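Local coordinates for aminoglycoside phosphotransferase (Mycobacterium smegmatis, PDB 6EF6), which phosphorylates (S)-1-amino-2-propanol, as the kinase of the aminoacetone utilization microcompartment, at residues 228-233 and 261-266; 89-94 and 158-163; 146-151 and 285-290. One frame throughout, in Å; residues are numbered along the deposited sequence. Where two conformers were deposited one is given.

Contact 1: residues 228-233 and 261-266; sequences IHADLR and YFYDFG. With NA (sodium ion), chain D.
His229-Ala230-Asp231 matches the HxD motif of the catalytic loop in kinase-like phosphotransferases and is held from behind by Asp264 in helix 263-268. Asp264 OD1 accepts the backbone N-H of Ala230 at 3.0 Å, the nitrogen lying nearly on the line of the C-O bond, although the N-H itself is bent to 143°. The other oxygen works one residue earlier: water 1 takes the N-H of His229 and donates to Asp264 OD2 at 2.7 Å, while His158 is a further partner of OD2. A carboxylate gripping the backbone of the HxD turn from a neighbouring helix recalls protein kinases, in keeping with the kinase-like fold of this phosphotransferase; the Asp264-Phe265-Gly266 sequence is probably not the counterpart of the kinase DFG motif, because Asp252 is the residue that shares the sodium with Asp231. Apolar groups flank the carboxylate. Ile228 lays CB beside OD2, and Leu232 CD1 stands 3.7 Å from Asp264 CG. With its CG1 squeezed between backbone N and carbonyl carbon (chi1 57°), Ile228 sends CD1 to the edge of the Tyr263 ring, 3.8 Å from CD2, and leaves CG2 for Tyr261 CD1. Tyr263 OH binds water 2 and Arg310. The His229 ring is fixed at both nitrogens: ND1 accepts Asp231 N in the ring plane, NE2 meets Ile251 O, and Leu232 CD2 sits over one face. Asp231 points away from 261-266, with OD2 on the sodium ion at 2.2 Å beside three waters and Asp252. In the conformer given, Arg233 grips this carboxylate side-on, NE to OD1 at 2.8 Å and NH2 to OD2 at 2.9 Å; Arg310 also pairs with OD1.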
loop_
_atom_site.group_PDB
_atom_site.type_symbol
_atom_site.label_atom_id
_atom_site.label_comp_id
_atom_site.label_asym_id
_atom_site.label_seq_id
_atom_site.Cartn_x
_atom_site.Cartn_y
_atom_site.Cartn_z
ATOM N N ILE A 228 -3.509 9.701 -0.042
ATOM C CA ILE A 228 -2.786 8.752 0.803
ATOM C C ILE A 228 -1.976 7.748 -0.038
ATOM O O ILE A 228 -2.270 7.445 -1.187
ATOM C CB ILE A 228 -3.717 7.982 1.771
ATOM C CG1 ILE A 228 -4.819 7.228 1.020
ATOM C CG2 ILE A 228 -4.299 8.912 2.809
ATOM C CD1 ILE A 228 -5.541 6.197 1.867
ATOM N N HIS A 229 -0.933 7.223 0.591
ATOM C CA HIS A 229 -0.127 6.149 -0.012
ATOM C C HIS A 229 -0.925 4.844 -0.171
ATOM O O HIS A 229 -0.880 4.220 -1.227
ATOM C CB HIS A 229 1.121 5.962 0.834
ATOM C CG HIS A 229 2.044 4.876 0.385
ATOM N ND1 HIS A 229 1.731 3.531 0.496
ATOM C CD2 HIS A 229 3.295 4.947 -0.141
ATOM C CE1 HIS A 229 2.773 2.832 0.078
ATOM N NE2 HIS A 229 3.738 3.663 -0.295
ATOM N N ALA A 230 -1.669 4.464 0.889
ATOM C CA ALA A 230 -2.629 3.359 0.877
ATOM C C ALA A 230 -1.984 1.989 0.831
ATOM O O ALA A 230 -2.707 1.009 0.704
ATOM C CB ALA A 230 -3.698 3.525 -0.195
ATOM N N ASP A 231 -0.673 1.856 1.036
ATOM C CA ASP A 231 -0.023 0.544 1.192
ATOM C C ASP A 231 1.192 0.654 2.103
ATOM O O ASP A 231 2.287 0.164 1.791
ATOM C CB ASP A 231 0.291 -0.150 -0.137
ATOM C CG ASP A 231 0.554 -1.643 0.043
ATOM O OD1 ASP A 231 0.187 -2.240 1.075
ATOM O OD2 ASP A 231 1.236 -2.185 -0.868
ATOM N N LEU A 232 0.999 1.279 3.259
ATOM C CA LEU A 232 2.091 1.565 4.199
ATOM C C LEU A 232 2.306 0.435 5.195
ATOM O O LEU A 232 2.317 0.605 6.423
ATOM C CB LEU A 232 1.830 2.890 4.891
ATOM C CG LEU A 232 2.033 4.130 4.005
ATOM C CD1 LEU A 232 1.531 5.399 4.715
ATOM C CD2 LEU A 232 3.477 4.280 3.581
ATOM N N ARG A 233 2.515 -0.720 4.604
ATOM C CA ARG A 233 3.012 -1.905 5.298
ATOM C C ARG A 233 4.477 -1.735 5.663
ATOM O O ARG A 233 5.223 -1.049 4.966
ATOM C CB ARG A 233 2.968 -3.095 4.350
ATOM C CG ARG A 233 1.602 -3.529 4.068
ATOM C CD ARG A 233 1.582 -4.754 3.181
ATOM N NE ARG A 233 1.788 -4.434 1.772
ATOM C CZ ARG A 233 2.837 -4.806 1.034
ATOM N NH1 ARG A 233 3.830 -5.516 1.551
ATOM N NH2 ARG A 233 2.907 -4.447 -0.250
ATOM N N TYR A 261 -7.424 9.242 5.709
ATOM C CA TYR A 261 -6.041 9.276 6.193
ATOM C C TYR A 261 -5.714 8.076 7.080
ATOM O O TYR A 261 -4.661 7.443 6.933
ATOM C CB TYR A 261 -5.729 10.598 6.914
ATOM C CG TYR A 261 -5.685 11.784 5.985
ATOM C CD1 TYR A 261 -4.771 11.864 4.969
ATOM C CD2 TYR A 261 -6.598 12.791 6.087
ATOM C CE1 TYR A 261 -4.752 12.972 4.095
ATOM C CE2 TYR A 261 -6.600 13.884 5.236
ATOM C CZ TYR A 261 -5.673 13.935 4.218
ATOM O OH TYR A 261 -5.680 15.056 3.375
ATOM N N PHE A 262 -6.578 7.769 8.043
ATOM C CA PHE A 262 -6.275 6.697 8.986
ATOM C C PHE A 262 -6.478 5.296 8.439
ATOM O O PHE A 262 -6.082 4.318 9.096
ATOM C CB PHE A 262 -6.856 7.025 10.362
ATOM C CG PHE A 262 -6.163 8.219 10.942
ATOM C CD1 PHE A 262 -4.848 8.063 11.383
ATOM C CD2 PHE A 262 -6.705 9.468 10.982
ATOM C CE1 PHE A 262 -4.132 9.139 11.850
ATOM C CE2 PHE A 262 -5.970 10.550 11.426
ATOM C CZ PHE A 262 -4.703 10.373 11.861
ATOM N N TYR A 263 -6.993 5.149 7.213
ATOM C CA TYR A 263 -6.874 3.857 6.561
ATOM C C TYR A 263 -5.416 3.454 6.427
ATOM O O TYR A 263 -5.113 2.269 6.443
ATOM C CB TYR A 263 -7.586 3.925 5.199
ATOM C CG TYR A 263 -7.382 2.699 4.330
ATOM C CD1 TYR A 263 -7.805 1.426 4.718
ATOM C CD2 TYR A 263 -6.738 2.797 3.122
ATOM C CE1 TYR A 263 -7.582 0.319 3.944
ATOM C CE2 TYR A 263 -6.521 1.672 2.304
ATOM C CZ TYR A 263 -6.945 0.449 2.742
ATOM O OH TYR A 263 -6.729 -0.652 1.951
ATOM N N ASP A 264 -4.484 4.411 6.321
ATOM C CA ASP A 264 -3.073 4.037 6.281
ATOM C C ASP A 264 -2.651 3.221 7.511
ATOM O O ASP A 264 -1.765 2.332 7.398
ATOM C CB ASP A 264 -2.190 5.281 6.146
ATOM C CG ASP A 264 -2.105 5.827 4.751
ATOM O OD1 ASP A 264 -2.221 5.085 3.757
ATOM O OD2 ASP A 264 -1.858 7.062 4.656
ATOM N N PHE A 265 -3.286 3.443 8.680
ATOM C CA PHE A 265 -2.967 2.585 9.823
ATOM C C PHE A 265 -3.418 1.136 9.599
ATOM O O PHE A 265 -2.715 0.167 9.948
ATOM C CB PHE A 265 -3.547 3.077 11.173
ATOM C CG PHE A 265 -3.275 2.098 12.261
ATOM C CD1 PHE A 265 -1.969 1.880 12.681
ATOM C CD2 PHE A 265 -4.319 1.384 12.844
ATOM C CE1 PHE A 265 -1.677 0.913 13.620
ATOM C CE2 PHE A 265 -4.042 0.424 13.823
ATOM C CZ PHE A 265 -2.726 0.210 14.233
ATOM N N GLY A 266 -4.613 0.933 9.039
ATOM C CA GLY A 266 -4.989 -0.431 8.683
ATOM C C GLY A 266 -3.973 -1.084 7.786
ATOM O O GLY A 266 -3.641 -2.261 7.959
HETATM NA NA NA D . 1.297 -2.485 -3.061
HETATM O O HOH W 1 -0.108 8.333 3.032
HETATM O O HOH W 2 -5.710 -0.231 -0.499
HETATM O O HOH W 3 0.932 -0.400 -3.689
HETATM O O HOH W 4 2.076 -2.867 -5.377
HETATM O O HOH W 5 -0.557 -3.224 -3.442
#

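Contact 2: residues 89-94 and 158-163; sequences AALRTD and HEHSQR
Over one face of the His160 imidazole stand CG and CD2 of Leu91, CD2 3.4 Å from both ND1 and CG of the ring, while Ala90 CB comes in obliquely, 3.6 Å from CE1; Arg163 NH1 lies in plane at the edge. The guanidinium of Arg163 receives the backbone O of Asp94 at its edge, 2° out of plane, and has His160 CD2 on one face, offset toward the rim. Both terminal nitrogens converge end-on on that single oxygen: NH1 to Asp94 O at 2.9 Å is the straighter bond (160°), NH2 to Asp94 O at 3.3 Å the longer. Both approach from the same face of the carbonyl plane. Helix 78-94 packs beside the five-stranded sheet of the N-terminal lobe of this kinase-like fold, so the contact ties that lobe to helix 147-163 of the C-terminal lobe. The axes pass 11.0 Å apart, and the imidazole spans the gap because its CG lies anti to the backbone N, with chi1 -178°. Its ND1 is hydrogen-bonded to Trp87 NE1, one turn back along helix 78-94, and the rings of Trp87 and Trp164 also meet His160. The arginine contact lies at the exposed end of helix 78-94.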
loop_
_atom_site.group_PDB
_atom_site.type_symbol
_atom_site.label_atom_id
_atom_site.label_comp_id
_atom_site.label_asym_id
_atom_site.label_seq_id
_atom_site.Cartn_x
_atom_site.Cartn_y
_atom_site.Cartn_z
ATOM N N ALA A 89 7.716 13.548 -6.747
ATOM C CA ALA A 89 8.582 14.695 -6.996
ATOM C C ALA A 89 8.383 15.783 -5.947
ATOM O O ALA A 89 9.350 16.430 -5.519
ATOM C CB ALA A 89 8.321 15.235 -8.402
ATOM N N ALA A 90 7.138 16.004 -5.527
ATOM C CA ALA A 90 6.852 16.996 -4.488
ATOM C C ALA A 90 7.365 16.534 -3.133
ATOM O O ALA A 90 7.930 17.327 -2.377
ATOM C CB ALA A 90 5.356 17.258 -4.440
ATOM N N LEU A 91 7.211 15.246 -2.822
ATOM C CA LEU A 91 7.735 14.724 -1.557
ATOM C C LEU A 91 9.255 14.846 -1.515
ATOM O O LEU A 91 9.827 15.176 -0.472
ATOM C CB LEU A 91 7.295 13.265 -1.350
ATOM C CG LEU A 91 5.811 13.115 -1.049
ATOM C CD1 LEU A 91 5.430 11.647 -1.269
ATOM C CD2 LEU A 91 5.437 13.567 0.349
ATOM N N ARG A 92 9.929 14.623 -2.645
ATOM C CA ARG A 92 11.389 14.708 -2.656
ATOM C C ARG A 92 11.872 16.094 -2.259
ATOM O O ARG A 92 12.806 16.235 -1.462
ATOM C CB ARG A 92 11.948 14.353 -4.043
ATOM C CG ARG A 92 12.243 12.886 -4.210
ATOM C CD ARG A 92 13.273 12.627 -5.317
ATOM N NE ARG A 92 12.872 13.227 -6.583
ATOM C CZ ARG A 92 11.891 12.761 -7.350
ATOM N NH1 ARG A 92 11.196 11.684 -6.980
ATOM N NH2 ARG A 92 11.596 13.380 -8.486
ATOM N N THR A 93 11.252 17.128 -2.803
ATOM C CA THR A 93 11.752 18.475 -2.595
ATOM C C THR A 93 11.146 19.174 -1.386
ATOM O O THR A 93 11.771 20.115 -0.865
ATOM C CB THR A 93 11.475 19.307 -3.844
ATOM O OG1 THR A 93 10.069 19.392 -4.053
ATOM C CG2 THR A 93 12.130 18.691 -5.054
ATOM N N ASP A 94 9.957 18.769 -0.931
ATOM C CA ASP A 94 9.201 19.551 0.043
ATOM C C ASP A 94 8.813 18.780 1.295
ATOM O O ASP A 94 8.077 19.319 2.134
ATOM C CB ASP A 94 7.923 20.102 -0.590
ATOM C CG ASP A 94 8.178 21.306 -1.459
ATOM O OD1 ASP A 94 8.905 22.224 -1.017
ATOM O OD2 ASP A 94 7.656 21.323 -2.591
ATOM N N HIS A 158 0.945 12.451 5.533
ATOM C CA HIS A 158 -0.321 13.123 5.672
ATOM C C HIS A 158 -0.139 14.634 5.693
ATOM O O HIS A 158 -0.930 15.384 5.088
ATOM C CB HIS A 158 -1.019 12.665 6.933
ATOM C CG HIS A 158 -1.456 11.252 6.878
ATOM N ND1 HIS A 158 -2.049 10.638 7.955
ATOM C CD2 HIS A 158 -1.467 10.356 5.870
ATOM C CE1 HIS A 158 -2.364 9.402 7.635
ATOM N NE2 HIS A 158 -2.020 9.188 6.377
ATOM N N GLU A 159 0.859 15.125 6.418
ATOM C CA GLU A 159 1.091 16.560 6.475
ATOM C C GLU A 159 1.379 17.104 5.087
ATOM O O GLU A 159 0.870 18.177 4.713
ATOM C CB GLU A 159 2.266 16.810 7.409
ATOM C CG GLU A 159 2.625 18.302 7.602
ATOM C CD GLU A 159 3.999 18.494 8.214
ATOM O OE1 GLU A 159 4.093 18.667 9.449
ATOM O OE2 GLU A 159 4.993 18.453 7.457
ATOM N N HIS A 160 2.235 16.430 4.309
ATOM C CA HIS A 160 2.499 16.884 2.948
ATOM C C HIS A 160 1.231 16.884 2.110
ATOM O O HIS A 160 0.912 17.863 1.417
ATOM C CB HIS A 160 3.577 16.066 2.260
ATOM C CG HIS A 160 3.865 16.585 0.901
ATOM N ND1 HIS A 160 3.230 16.132 -0.234
ATOM C CD2 HIS A 160 4.600 17.657 0.516
ATOM C CE1 HIS A 160 3.624 16.845 -1.272
ATOM N NE2 HIS A 160 4.438 17.803 -0.842
ATOM N N SER A 161 0.487 15.790 2.150
ATOM C CA SER A 161 -0.731 15.680 1.354
ATOM C C SER A 161 -1.719 16.806 1.679
ATOM O O SER A 161 -2.376 17.349 0.776
ATOM C CB SER A 161 -1.359 14.290 1.602
ATOM O OG SER A 161 -2.717 14.230 1.150
ATOM N N GLN A 162 -1.859 17.137 2.959
ATOM C CA GLN A 162 -2.789 18.184 3.376
ATOM C C GLN A 162 -2.400 19.560 2.885
ATOM O O GLN A 162 -3.276 20.426 2.741
ATOM C CB GLN A 162 -2.857 18.233 4.890
ATOM C CG GLN A 162 -3.604 17.040 5.445
ATOM C CD GLN A 162 -4.417 17.364 6.662
ATOM O OE1 GLN A 162 -3.902 17.389 7.781
ATOM N NE2 GLN A 162 -5.699 17.622 6.453
ATOM N N ARG A 163 -1.119 19.823 2.655
ATOM C CA ARG A 163 -0.747 21.167 2.237
ATOM C C ARG A 163 -0.414 21.272 0.758
ATOM O O ARG A 163 -0.345 22.384 0.231
ATOM C CB ARG A 163 0.413 21.646 3.096
ATOM C CG ARG A 163 1.729 21.001 2.837
ATOM C CD ARG A 163 2.817 21.558 3.777
ATOM N NE ARG A 163 3.807 20.535 4.125
ATOM C CZ ARG A 163 4.935 20.291 3.456
ATOM N NH1 ARG A 163 5.737 19.316 3.876
ATOM N NH2 ARG A 163 5.265 21.008 2.382
#

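Contact 3: residues 146-151 and 285-290; sequences DFQTLG and WVAGYR. With ACT (acetate ion), chain F.
Phe147, in the first turn of helix 147-163, begins the contact with its backbone: its O lies 3.5 Å from Trp285 CA in a CA-H...O contact, and its CB lies loosely near Trp285 CB. The ring turns off to stack on Trp281. Gln148 follows with both backbone and side chain. Its O meets Gly288 CA at 3.4 Å, almost straight on the hydrogen, while CG, swung anti to the backbone N (chi1 -176°), lies alongside the same glycine. Thr149 faces away from helix 278-290; its OG1 makes a very short, and so doubtful, contact with OXT of an acetate that probably comes from the crystallisation liquor. Here the two helices run within 6.4 Å of each other at a crossing angle of -36°; such close, right-handed packing through glycines and CA-H...O contacts resembles that of glycine-mediated transmembrane helix pairs. Leu150 brings CG to the edge of the Trp285 indole, 3.9 Å from NE1. Gly151 then fits flat onto that indole: its CA is 3.5 Å from the centroid of the five-membered ring, only 6° off the normal, a CH-pi contact. The same CA also approaches Trp285 O at 3.6 Å, and Gly151 O reaches Tyr289 CA at 3.4 Å. The Tyr289 ring stands oblique to this carbonyl, with CD2 3.5 Å from Gly151 O, and its hydroxyl is hydrogen-bonded to Arg293 and His158. Phe265 meets the Trp285 indole edge-to-face.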
loop_
_atom_site.group_PDB
_atom_site.type_symbol
_atom_site.label_atom_id
_atom_site.label_comp_id
_atom_site.label_asym_id
_atom_site.label_seq_id
_atom_site.Cartn_x
_atom_site.Cartn_y
_atom_site.Cartn_z
ATOM N N ASP A 146 9.295 -1.712 14.785
ATOM C CA ASP A 146 9.405 -0.386 14.178
ATOM C C ASP A 146 8.073 0.260 13.840
ATOM O O ASP A 146 8.043 1.225 13.059
ATOM C CB ASP A 146 10.291 -0.427 12.931
ATOM C CG ASP A 146 11.665 -0.962 13.207
ATOM O OD1 ASP A 146 12.291 -0.488 14.189
ATOM O OD2 ASP A 146 12.104 -1.834 12.424
ATOM N N PHE A 147 6.990 -0.156 14.470
ATOM C CA PHE A 147 5.709 0.501 14.243
ATOM C C PHE A 147 5.762 1.999 14.513
ATOM O O PHE A 147 5.040 2.766 13.859
ATOM C CB PHE A 147 4.556 -0.147 15.010
ATOM C CG PHE A 147 4.065 -1.418 14.358
ATOM C CD1 PHE A 147 3.215 -1.321 13.254
ATOM C CD2 PHE A 147 4.461 -2.659 14.792
ATOM C CE1 PHE A 147 2.793 -2.442 12.611
ATOM C CE2 PHE A 147 4.002 -3.809 14.152
ATOM C CZ PHE A 147 3.164 -3.691 13.069
ATOM N N GLN A 148 6.485 2.439 15.537
ATOM C CA GLN A 148 6.551 3.862 15.839
ATOM C C GLN A 148 7.139 4.647 14.682
ATOM O O GLN A 148 6.630 5.732 14.356
ATOM C CB GLN A 148 7.348 4.074 17.123
ATOM C CG GLN A 148 7.365 5.536 17.529
ATOM C CD GLN A 148 7.970 5.779 18.892
ATOM O OE1 GLN A 148 8.022 4.893 19.771
ATOM N NE2 GLN A 148 8.338 6.993 19.145
ATOM N N THR A 149 8.235 4.176 14.100
ATOM C CA THR A 149 8.851 4.851 12.970
ATOM C C THR A 149 7.893 4.887 11.790
ATOM O O THR A 149 7.761 5.924 11.127
ATOM C CB THR A 149 10.128 4.100 12.596
ATOM O OG1 THR A 149 10.996 4.133 13.737
ATOM C CG2 THR A 149 10.858 4.733 11.440
ATOM N N LEU A 150 7.156 3.804 11.564
ATOM C CA LEU A 150 6.159 3.793 10.500
ATOM C C LEU A 150 5.082 4.842 10.745
ATOM O O LEU A 150 4.694 5.575 9.813
ATOM C CB LEU A 150 5.591 2.377 10.383
ATOM C CG LEU A 150 4.450 2.197 9.374
ATOM C CD1 LEU A 150 4.875 2.567 7.965
ATOM C CD2 LEU A 150 4.033 0.706 9.423
ATOM N N GLY A 151 4.593 4.952 11.974
ATOM C CA GLY A 151 3.617 5.975 12.299
ATOM C C GLY A 151 4.130 7.380 12.060
ATOM O O GLY A 151 3.395 8.242 11.567
ATOM N N TRP A 285 2.629 2.981 17.034
ATOM C CA TRP A 285 2.368 3.754 15.819
ATOM C C TRP A 285 1.795 5.121 16.144
ATOM O O TRP A 285 2.223 6.115 15.584
ATOM C CB TRP A 285 1.394 2.945 14.950
ATOM C CG TRP A 285 1.156 3.398 13.539
ATOM C CD1 TRP A 285 1.770 2.896 12.399
ATOM C CD2 TRP A 285 0.259 4.424 13.107
ATOM N NE1 TRP A 285 1.254 3.524 11.271
ATOM C CE2 TRP A 285 0.334 4.462 11.675
ATOM C CE3 TRP A 285 -0.658 5.265 13.759
ATOM C CZ2 TRP A 285 -0.467 5.302 10.914
ATOM C CZ3 TRP A 285 -1.450 6.119 12.981
ATOM C CH2 TRP A 285 -1.345 6.120 11.586
ATOM N N VAL A 286 0.828 5.164 17.044
ATOM C CA VAL A 286 0.224 6.434 17.443
ATOM C C VAL A 286 1.230 7.386 18.085
ATOM O O VAL A 286 1.204 8.597 17.851
ATOM C CB VAL A 286 -0.978 6.160 18.353
ATOM C CG1 VAL A 286 -1.420 7.436 19.063
ATOM C CG2 VAL A 286 -2.133 5.545 17.536
ATOM N N ALA A 287 2.124 6.867 18.951
ATOM C CA ALA A 287 3.153 7.713 19.550
ATOM C C ALA A 287 4.054 8.324 18.487
ATOM O O ALA A 287 4.405 9.510 18.543
ATOM C CB ALA A 287 3.997 6.897 20.538
ATOM N N GLY A 288 4.400 7.534 17.464
ATOM C CA GLY A 288 5.221 8.062 16.372
ATOM C C GLY A 288 4.472 9.088 15.537
ATOM O O GLY A 288 4.987 10.173 15.236
ATOM N N TYR A 289 3.218 8.786 15.214
ATOM C CA TYR A 289 2.384 9.701 14.435
ATOM C C TYR A 289 2.258 11.043 15.123
ATOM O O TYR A 289 2.529 12.112 14.523
ATOM C CB TYR A 289 1.010 9.066 14.221
ATOM C CG TYR A 289 0.184 9.791 13.189
ATOM C CD1 TYR A 289 -0.450 10.958 13.476
ATOM C CD2 TYR A 289 0.038 9.279 11.921
ATOM C CE1 TYR A 289 -1.233 11.637 12.531
ATOM C CE2 TYR A 289 -0.705 9.957 10.961
ATOM C CZ TYR A 289 -1.315 11.119 11.288
ATOM O OH TYR A 289 -2.094 11.840 10.366
ATOM N N ARG A 290 1.902 11.016 16.428
ATOM C CA ARG A 290 1.657 12.250 17.150
ATOM C C ARG A 290 2.909 13.084 17.329
ATOM O O ARG A 290 2.801 14.281 17.600
ATOM C CB ARG A 290 1.023 11.928 18.520
ATOM C CG ARG A 290 -0.419 11.487 18.431
ATOM C CD ARG A 290 -1.023 11.176 19.818
ATOM N NE ARG A 290 -2.471 10.928 19.692
ATOM C CZ ARG A 290 -3.192 10.138 20.471
ATOM N NH1 ARG A 290 -2.639 9.420 21.431
ATOM N NH2 ARG A 290 -4.502 10.052 20.262
HETATM C C ACT F . 14.236 4.516 13.192
HETATM O O ACT F . 15.223 4.593 12.403
HETATM O OXT ACT F . 13.450 3.548 13.377
HETATM C CH3 ACT F . 13.939 5.772 14.055
#

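Helix 147-163 serves contacts 2 and 3, about 19 Å apart between centres, and its His158 joins all three sites: NE2 lies 2.7 Å from Asp264 OD2 of contact 1, and ND1 lies 2.7 Å from Tyr289 OH of contact 3. Contacts 1 and 3 also meet directly, Phe262 CZ coming 3.3 Å from Tyr289 OH and Leu232 O 3.5 Å from Leu150 CD2. Only contact 1 holds a sodium ligand, with the Asp231 side chain about 4 Å from the bound 1-methoxypropan-2-amine. At contact 2 the Leu91 side chain stays about 12 Å from the benzoic acid, and at contact 3 that of Leu150 is about 13 Å from a sodium ion.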